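Local coordinates for protein tyrosinase (Burkholderia thailandensis, PDB 5ZRD) that probably uses a pair of copper ions and molecular oxygen to hydroxylate monophenols to catechols and oxidise these to quinones, at residues A[118-123]-A[239-244]; A[280-285]-A[440-445]. All blocks are in the same frame, centred on the assembly; numbering follows the deposited sequence.

Both contacts are buried in the core and share an element: contact 1 packs against helix 274-285, which supplies copper ligands, and contact 2 includes its C-terminal part. Contact 1 (118-123 with 239-244) is mainly polar: a carboxylate takes a phenol hydroxyl within the helical part of the fold, with one methyl-to-ring touch beside it. Contact 2 (280-285 with 440-445) has no hydrogen bond between its segments and is made by aliphatic branches where that helix meets the beta sheet. Their centres are about 16 Å apart, yet they touch: OE1 of Glu-119 lies 3.6 Å from CG2 of Ile-280. Along the chain contact 1 closes before contact 2 opens, so they follow in series.

Contact 1 of 2, residues A[118-123]-A[239-244]; sequences DETDEY and AKYVRC
The carboxylate of Glu-119 and the phenol ring of Tyr-241 are the two flat groups of this contact, and their planes lie only 25° apart, though the two side chains run at about a right angle to each other. The acid meets the ring at its hydroxyl end: Tyr-241 OH donates to Glu-119 OE2 over 2.5 Å, a very short bond, and OE2, coming in obliquely, is 3.1 Å from both CZ and CE2 of the same ring. Nearer the CB end of the ring, the methyl CG2 of Thr-120 also approaches obliquely, to 3.5 Å from CD2 of Tyr-241. Glutamate suits its place because it is long enough to span the gap from loop backbone to hydroxyl: chi1 of -69° puts CG opposite the carbonyl carbon, and the nearly straight chain beyond carries OE2 to the phenol. Threonine serves two environments at once: CG2 faces the ring, while OG1 turns elsewhere to hydrogen-bond Ser-404. The loop itself is a type I beta turn from Asp-118 to Asp-121, closed by a weak bond from Asp-121 N to Asp-118 O of 3.4 Å, and Glu-119 and Thr-120 stand at its two central positions, from which both reach helix 237-244. Asp-121 then serves as N-cap of helix 122-127, its OD1 accepting from Thr-124 N. This lies in the common central domain of tyrosinase, beside the copper site; the side chain of Glu-119 is about 8 Å from a copper ion. Glu-119 OE1 is hydrogen-bonded to His-319 ND1 and OE2 also to Asn-322 ND2, so the carboxylate is held by helix 315-334, which carries the copper ligand His-320 and whose Val-323 and Met-326 pack on the Tyr-241 ring.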
ATOM      1  N   ASP A 118      41.178 -24.313  -5.160  1.00 35.89           N
ATOM      2  CA  ASP A 118      41.243 -24.824  -6.506  1.00 38.00           C
ATOM      3  C   ASP A 118      40.360 -26.069  -6.655  1.00 37.29           C
ATOM      4  O   ASP A 118      40.819 -27.191  -6.444  1.00 34.75           O
ATOM      5  CB  ASP A 118      42.690 -25.123  -6.929  1.00 33.89           C
ATOM      6  CG  ASP A 118      42.816 -25.323  -8.444  1.00 34.88           C
ATOM      7  OD1 ASP A 118      41.787 -25.581  -9.139  1.00 37.21           O
ATOM      8  OD2 ASP A 118      43.948 -25.238  -8.929  1.00 36.97           O
ATOM      9  N   GLU A 119      39.128 -25.827  -7.108  1.00 38.58           N
ATOM     10  CA  GLU A 119      38.014 -26.808  -7.061  1.00 37.10           C
ATOM     11  C   GLU A 119      38.193 -27.925  -8.094  1.00 33.27           C
ATOM     12  O   GLU A 119      37.547 -28.989  -7.972  1.00 31.77           O
ATOM     13  CB  GLU A 119      36.679 -26.102  -7.333  1.00 36.77           C
ATOM     14  CG  GLU A 119      36.246 -25.171  -6.218  1.00 35.91           C
ATOM     15  CD  GLU A 119      35.320 -24.026  -6.600  1.00 36.33           C
ATOM     16  OE1 GLU A 119      34.696 -23.487  -5.685  1.00 35.87           O
ATOM     17  OE2 GLU A 119      35.217 -23.665  -7.807  1.00 38.22           O
ATOM     18  N   THR A 120      38.979 -27.651  -9.127  1.00 29.51           N
ATOM     19  CA  THR A 120      39.152 -28.553 -10.262  1.00 30.08           C
ATOM     20  C   THR A 120      40.600 -29.051 -10.376  1.00 31.12           C
ATOM     21  O   THR A 120      40.967 -29.615 -11.381  1.00 32.70           O
ATOM     22  CB  THR A 120      38.731 -27.865 -11.564  1.00 27.41           C
ATOM     23  OG1 THR A 120      39.406 -26.613 -11.672  1.00 31.37           O
ATOM     24  CG2 THR A 120      37.240 -27.613 -11.631  1.00 27.98           C
ATOM     25  N   ASP A 121      41.430 -28.838  -9.373  1.00 33.56           N
ATOM     26  CA  ASP A 121      42.755 -29.449  -9.339  1.00 35.92           C
ATOM     27  C   ASP A 121      42.621 -30.940  -8.997  1.00 36.40           C
ATOM     28  O   ASP A 121      41.532 -31.420  -8.658  1.00 41.04           O
ATOM     29  CB  ASP A 121      43.683 -28.756  -8.297  1.00 37.97           C
ATOM     30  CG  ASP A 121      43.347 -29.122  -6.823  1.00 41.18           C
ATOM     31  OD1 ASP A 121      42.383 -29.891  -6.558  1.00 43.88           O
ATOM     32  OD2 ASP A 121      44.071 -28.654  -5.923  1.00 43.26           O
ATOM     33  N   GLU A 122      43.755 -31.627  -9.051  1.00 36.39           N
ATOM     34  CA  GLU A 122      43.871 -33.072  -8.878  1.00 41.78           C
ATOM     35  C   GLU A 122      43.467 -33.451  -7.440  1.00 37.39           C
ATOM     36  O   GLU A 122      42.767 -34.463  -7.234  1.00 32.75           O
ATOM     37  CB  GLU A 122      45.304 -33.532  -9.236  1.00 47.18           C
ATOM     38  CG  GLU A 122      45.427 -34.995  -9.679  1.00 56.81           C
ATOM     39  CD  GLU A 122      44.564 -35.432 -10.871  1.00 74.56           C
ATOM     40  OE1 GLU A 122      44.209 -36.640 -10.918  1.00 75.51           O
ATOM     41  OE2 GLU A 122      44.229 -34.573 -11.762  1.00 76.33           O
ATOM     42  N   TYR A 123      43.888 -32.647  -6.457  1.00 36.04           N
ATOM     43  CA  TYR A 123      43.571 -32.954  -5.067  1.00 41.39           C
ATOM     44  C   TYR A 123      42.042 -33.006  -4.883  1.00 39.61           C
ATOM     45  O   TYR A 123      41.493 -34.023  -4.387  1.00 38.86           O
ATOM     46  CB  TYR A 123      44.225 -31.992  -4.067  1.00 39.66           C
ATOM     47  CG  TYR A 123      43.886 -32.371  -2.652  1.00 36.61           C
ATOM     48  CD1 TYR A 123      44.585 -33.371  -2.002  1.00 44.35           C
ATOM     49  CD2 TYR A 123      42.777 -31.849  -2.009  1.00 40.02           C
ATOM     50  CE1 TYR A 123      44.214 -33.821  -0.737  1.00 43.75           C
ATOM     51  CE2 TYR A 123      42.416 -32.253  -0.728  1.00 39.80           C
ATOM     52  CZ  TYR A 123      43.125 -33.263  -0.095  1.00 40.47           C
ATOM     53  OH  TYR A 123      42.804 -33.692   1.161  1.00 37.92           O
ATOM     54  N   ALA A 239      33.788 -30.566 -15.954  1.00 29.58           N
ATOM     55  CA  ALA A 239      33.413 -30.272 -17.344  1.00 32.66           C
ATOM     56  C   ALA A 239      32.729 -28.904 -17.456  1.00 32.08           C
ATOM     57  O   ALA A 239      32.937 -28.214 -18.442  1.00 29.10           O
ATOM     58  CB  ALA A 239      32.486 -31.338 -17.875  1.00 35.56           C
ATOM     59  N   LYS A 240      31.832 -28.574 -16.523  1.00 29.19           N
ATOM     60  CA  LYS A 240      31.085 -27.331 -16.656  1.00 32.20           C
ATOM     61  C   LYS A 240      32.031 -26.118 -16.521  1.00 29.90           C
ATOM     62  O   LYS A 240      31.883 -25.138 -17.224  1.00 26.29           O
ATOM     63  CB  LYS A 240      29.960 -27.299 -15.619  1.00 38.40           C
ATOM     64  CG  LYS A 240      28.679 -28.031 -15.995  1.00 43.37           C
ATOM     65  CD  LYS A 240      27.465 -27.363 -15.359  1.00 54.85           C
ATOM     66  CE  LYS A 240      26.138 -28.031 -15.671  1.00 61.34           C
ATOM     67  NZ  LYS A 240      25.552 -27.518 -16.933  1.00 65.37           N
ATOM     68  N   TYR A 241      33.040 -26.196 -15.644  1.00 29.82           N
ATOM     69  CA  TYR A 241      34.036 -25.117 -15.492  1.00 28.60           C
ATOM     70  C   TYR A 241      34.902 -24.996 -16.753  1.00 29.23           C
ATOM     71  O   TYR A 241      35.158 -23.889 -17.221  1.00 25.66           O
ATOM     72  CB  TYR A 241      34.890 -25.367 -14.263  1.00 28.04           C
ATOM     73  CG  TYR A 241      34.480 -24.692 -12.979  1.00 31.60           C
ATOM     74  CD1 TYR A 241      34.136 -23.346 -12.944  1.00 34.03           C
ATOM     75  CD2 TYR A 241      34.561 -25.366 -11.768  1.00 29.82           C
ATOM     76  CE1 TYR A 241      33.787 -22.717 -11.756  1.00 33.25           C
ATOM     77  CE2 TYR A 241      34.240 -24.740 -10.575  1.00 29.52           C
ATOM     78  CZ  TYR A 241      33.856 -23.411 -10.564  1.00 32.07           C
ATOM     79  OH  TYR A 241      33.567 -22.761  -9.394  1.00 33.18           O
ATOM     80  N   VAL A 242      35.296 -26.127 -17.338  1.00 29.73           N
ATOM     81  CA  VAL A 242      36.033 -26.130 -18.617  1.00 30.28           C
ATOM     82  C   VAL A 242      35.175 -25.463 -19.691  1.00 31.47           C
ATOM     83  O   VAL A 242      35.635 -24.531 -20.353  1.00 32.38           O
ATOM     84  CB  VAL A 242      36.486 -27.531 -19.075  1.00 35.31           C
ATOM     85  CG1 VAL A 242      37.096 -27.479 -20.467  1.00 35.55           C
ATOM     86  CG2 VAL A 242      37.457 -28.193 -18.100  1.00 31.18           C
ATOM     87  N   ARG A 243      33.912 -25.852 -19.804  1.00 35.00           N
ATOM     88  CA  ARG A 243      32.991 -25.217 -20.793  1.00 36.12           C
ATOM     89  C   ARG A 243      32.943 -23.689 -20.630  1.00 34.92           C
ATOM     90  O   ARG A 243      32.896 -22.955 -21.641  1.00 35.95           O
ATOM     91  CB  ARG A 243      31.546 -25.706 -20.637  1.00 43.63           C
ATOM     92  CG  ARG A 243      31.164 -26.894 -21.502  1.00 58.08           C
ATOM     93  CD  ARG A 243      29.814 -26.740 -22.181  1.00 63.51           C
ATOM     94  NE  ARG A 243      29.509 -27.996 -22.853  1.00 77.34           N
ATOM     95  CZ  ARG A 243      29.902 -28.321 -24.088  1.00 82.18           C
ATOM     96  NH1 ARG A 243      30.354 -27.386 -24.909  1.00 70.86           N
ATOM     97  NH2 ARG A 243      29.834 -29.582 -24.491  1.00 79.78           N
ATOM     98  N   CYS A 244      32.858 -23.195 -19.382  1.00 31.82           N
ATOM     99  CA  CYS A 244      32.601 -21.769 -19.210  1.00 28.92           C
ATOM    100  C   CYS A 244      33.766 -20.958 -19.784  1.00 29.14           C
ATOM    101  O   CYS A 244      33.532 -19.849 -20.265  1.00 27.32           O
ATOM    102  CB  CYS A 244      32.285 -21.402 -17.767  1.00 32.99           C
ATOM    103  SG  CYS A 244      33.703 -21.224 -16.653  1.00 31.22           S
TER

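Contact 2 of 2, residues A[280-285]-A[440-445]; sequences IHLAVG and SFIMKA. With CU (copper (II) ion), chain K.
Helix 274-285 belongs to the di-copper core of tyrosinase, and here its last turns meet the start of strand 441-450, in the mixed sheet. Leu-282 makes the contact by forking over the strand; chi1 of -62° sets CG opposite the carbonyl carbon, from where both methyls reach across. Its CD1 comes to Ile-442 CG1 at 3.5 Å and lies 4.0 Å from the backbone O of Phe-441, while CD2 lies against Ser-440 CB at 3.6 Å. Leu-282 and Ile-442 point in opposite senses and lie alongside one another; a branched leucine can cover both the lead-in residue and the strand residue two further on. Serine fits beside it because its CB meets the methyl while OG is taken up by Gly-305 O and Ser-468 N. Strand 456-466 pairs with this strand through Ile-466 and Phe-441, next to Leu-467 of the oxygen pocket. One residue before the leucine, His-281 binds copper through NE2 at 2.0 Å, and its ND1 is held by Met-304 O, a second-shell bond that fixes the turn of the imidazole. With His-277 and His-320 completing the protein ligands of that copper, helix 274-285 provides two of the three histidines, as is typical of the type 3 copper site.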
ATOM      1  N   ILE A 280      28.641 -25.686  -6.872  1.00 28.88           N
ATOM      2  CA  ILE A 280      29.521 -25.852  -5.744  1.00 26.91           C
ATOM      3  C   ILE A 280      28.741 -25.407  -4.508  1.00 27.87           C
ATOM      4  O   ILE A 280      28.826 -26.021  -3.480  1.00 30.13           O
ATOM      5  CB  ILE A 280      30.866 -25.099  -5.934  1.00 26.12           C
ATOM      6  CG1 ILE A 280      31.783 -25.736  -6.986  1.00 31.39           C
ATOM      7  CG2 ILE A 280      31.615 -24.941  -4.630  1.00 28.21           C
ATOM      8  CD1 ILE A 280      32.155 -27.202  -6.736  1.00 31.71           C
ATOM      9  N   HIS A 281      28.014 -24.314  -4.607  1.00 27.45           N
ATOM     10  CA  HIS A 281      27.130 -23.916  -3.560  1.00 26.60           C
ATOM     11  C   HIS A 281      26.173 -25.060  -3.193  1.00 27.79           C
ATOM     12  O   HIS A 281      25.933 -25.278  -2.045  1.00 26.96           O
ATOM     13  CB  HIS A 281      26.308 -22.708  -4.014  1.00 27.81           C
ATOM     14  CG  HIS A 281      26.965 -21.390  -3.790  1.00 31.26           C
ATOM     15  ND1 HIS A 281      26.671 -20.604  -2.694  1.00 29.47           N
ATOM     16  CD2 HIS A 281      27.836 -20.689  -4.552  1.00 33.47           C
ATOM     17  CE1 HIS A 281      27.325 -19.464  -2.801  1.00 33.66           C
ATOM     18  NE2 HIS A 281      28.097 -19.508  -3.908  1.00 34.18           N
ATOM     19  N   LEU A 282      25.545 -25.729  -4.159  1.00 27.35           N
ATOM     20  CA  LEU A 282      24.558 -26.711  -3.788  1.00 28.90           C
ATOM     21  C   LEU A 282      25.238 -27.949  -3.177  1.00 28.89           C
ATOM     22  O   LEU A 282      24.713 -28.554  -2.266  1.00 30.21           O
ATOM     23  CB  LEU A 282      23.702 -27.093  -4.997  1.00 27.31           C
ATOM     24  CG  LEU A 282      22.870 -25.982  -5.627  1.00 31.00           C
ATOM     25  CD1 LEU A 282      21.675 -26.552  -6.375  1.00 33.00           C
ATOM     26  CD2 LEU A 282      22.399 -24.947  -4.619  1.00 35.29           C
ATOM     27  N   ALA A 283      26.378 -28.357  -3.696  1.00 30.07           N
ATOM     28  CA  ALA A 283      27.073 -29.531  -3.171  1.00 26.84           C
ATOM     29  C   ALA A 283      27.496 -29.289  -1.716  1.00 31.34           C
ATOM     30  O   ALA A 283      27.172 -30.060  -0.793  1.00 32.52           O
ATOM     31  CB  ALA A 283      28.263 -29.839  -4.036  1.00 26.61           C
ATOM     32  N   VAL A 284      28.210 -28.192  -1.499  1.00 32.15           N
ATOM     33  CA  VAL A 284      28.665 -27.821  -0.176  1.00 28.94           C
ATOM     34  C   VAL A 284      27.476 -27.484   0.733  1.00 29.91           C
ATOM     35  O   VAL A 284      27.537 -27.703   1.941  1.00 35.09           O
ATOM     36  CB  VAL A 284      29.632 -26.640  -0.277  1.00 30.11           C
ATOM     37  CG1 VAL A 284      29.886 -26.037   1.092  1.00 34.41           C
ATOM     38  CG2 VAL A 284      30.936 -27.049  -0.942  1.00 30.64           C
ATOM     39  N   GLY A 285      26.403 -26.932   0.182  1.00 30.15           N
ATOM     40  CA  GLY A 285      25.280 -26.380   0.993  1.00 29.11           C
ATOM     41  C   GLY A 285      24.056 -27.299   1.123  1.00 30.20           C
ATOM     42  O   GLY A 285      23.008 -26.831   1.615  1.00 28.97           O
ATOM     43  N   SER A 440      16.742 -23.410  -3.244  1.00 28.74           N
ATOM     44  CA  SER A 440      17.496 -23.850  -4.426  1.00 30.88           C
ATOM     45  C   SER A 440      16.965 -25.198  -4.916  1.00 31.08           C
ATOM     46  O   SER A 440      16.263 -25.885  -4.155  1.00 33.56           O
ATOM     47  CB  SER A 440      18.974 -23.939  -4.111  1.00 30.94           C
ATOM     48  OG  SER A 440      19.487 -22.680  -3.671  1.00 30.20           O
ATOM     49  N   PHE A 441      17.271 -25.553  -6.173  1.00 30.03           N
ATOM     50  CA  PHE A 441      16.824 -26.833  -6.751  1.00 29.30           C
ATOM     51  C   PHE A 441      17.683 -27.228  -7.955  1.00 28.91           C
ATOM     52  O   PHE A 441      18.377 -26.420  -8.553  1.00 26.54           O
ATOM     53  CB  PHE A 441      15.327 -26.838  -7.080  1.00 29.60           C
ATOM     54  CG  PHE A 441      14.846 -25.924  -8.166  1.00 28.56           C
ATOM     55  CD1 PHE A 441      14.533 -24.607  -7.899  1.00 31.65           C
ATOM     56  CD2 PHE A 441      14.637 -26.390  -9.447  1.00 33.90           C
ATOM     57  CE1 PHE A 441      14.089 -23.754  -8.905  1.00 33.11           C
ATOM     58  CE2 PHE A 441      14.191 -25.543 -10.457  1.00 32.68           C
ATOM     59  CZ  PHE A 441      13.902 -24.230 -10.182  1.00 33.27           C
ATOM     60  N   ILE A 442      17.668 -28.532  -8.239  1.00 31.64           N
ATOM     61  CA  ILE A 442      18.428 -29.109  -9.317  1.00 31.77           C
ATOM     62  C   ILE A 442      17.457 -29.797 -10.275  1.00 34.75           C
ATOM     63  O   ILE A 442      16.494 -30.403  -9.833  1.00 30.00           O
ATOM     64  CB  ILE A 442      19.472 -30.108  -8.812  1.00 36.29           C
ATOM     65  CG1 ILE A 442      20.352 -29.516  -7.704  1.00 37.17           C
ATOM     66  CG2 ILE A 442      20.285 -30.622  -9.994  1.00 35.25           C
ATOM     67  CD1 ILE A 442      21.164 -30.549  -6.955  1.00 38.45           C
ATOM     68  N   MET A 443      17.712 -29.620 -11.580  1.00 37.28           N
ATOM     69  CA  MET A 443      17.043 -30.345 -12.643  1.00 37.13           C
ATOM     70  C   MET A 443      18.068 -31.326 -13.221  1.00 39.08           C
ATOM     71  O   MET A 443      19.181 -30.913 -13.518  1.00 40.73           O
ATOM     72  CB  MET A 443      16.549 -29.406 -13.745  1.00 34.21           C
ATOM     73  CG  MET A 443      15.522 -28.448 -13.273  1.00 35.95           C
ATOM     74  SD  MET A 443      15.017 -27.239 -14.527  1.00 42.08           S
ATOM     75  CE  MET A 443      14.481 -28.350 -15.827  1.00 46.01           C
ATOM     76  N   LYS A 444      17.705 -32.608 -13.298  1.00 36.05           N
ATOM     77  CA  LYS A 444      18.544 -33.664 -13.869  1.00 36.25           C
ATOM     78  C   LYS A 444      17.771 -34.266 -15.042  1.00 37.64           C
ATOM     79  O   LYS A 444      16.597 -34.569 -14.891  1.00 40.89           O
ATOM     80  CB  LYS A 444      18.862 -34.722 -12.811  1.00 39.04           C
ATOM     81  CG  LYS A 444      19.969 -34.349 -11.839  1.00 41.27           C
ATOM     82  CD  LYS A 444      20.321 -35.469 -10.909  1.00 43.14           C
ATOM     83  CE  LYS A 444      21.599 -36.173 -11.301  1.00 49.51           C
ATOM     84  NZ  LYS A 444      21.953 -37.240 -10.335  1.00 52.34           N
ATOM     85  N   ALA A 445      18.362 -34.327 -16.226  1.00 38.38           N
ATOM     86  CA  ALA A 445      17.603 -34.749 -17.408  1.00 35.18           C
ATOM     87  C   ALA A 445      18.053 -36.149 -17.826  1.00 35.75           C
ATOM     88  O   ALA A 445      19.236 -36.461 -17.765  1.00 38.89           O
ATOM     89  CB  ALA A 445      17.756 -33.747 -18.526  1.00 35.48           C
TER
HETATM   90 CU    CU K 607      28.608 -17.800  -4.810  1.00 45.09          CU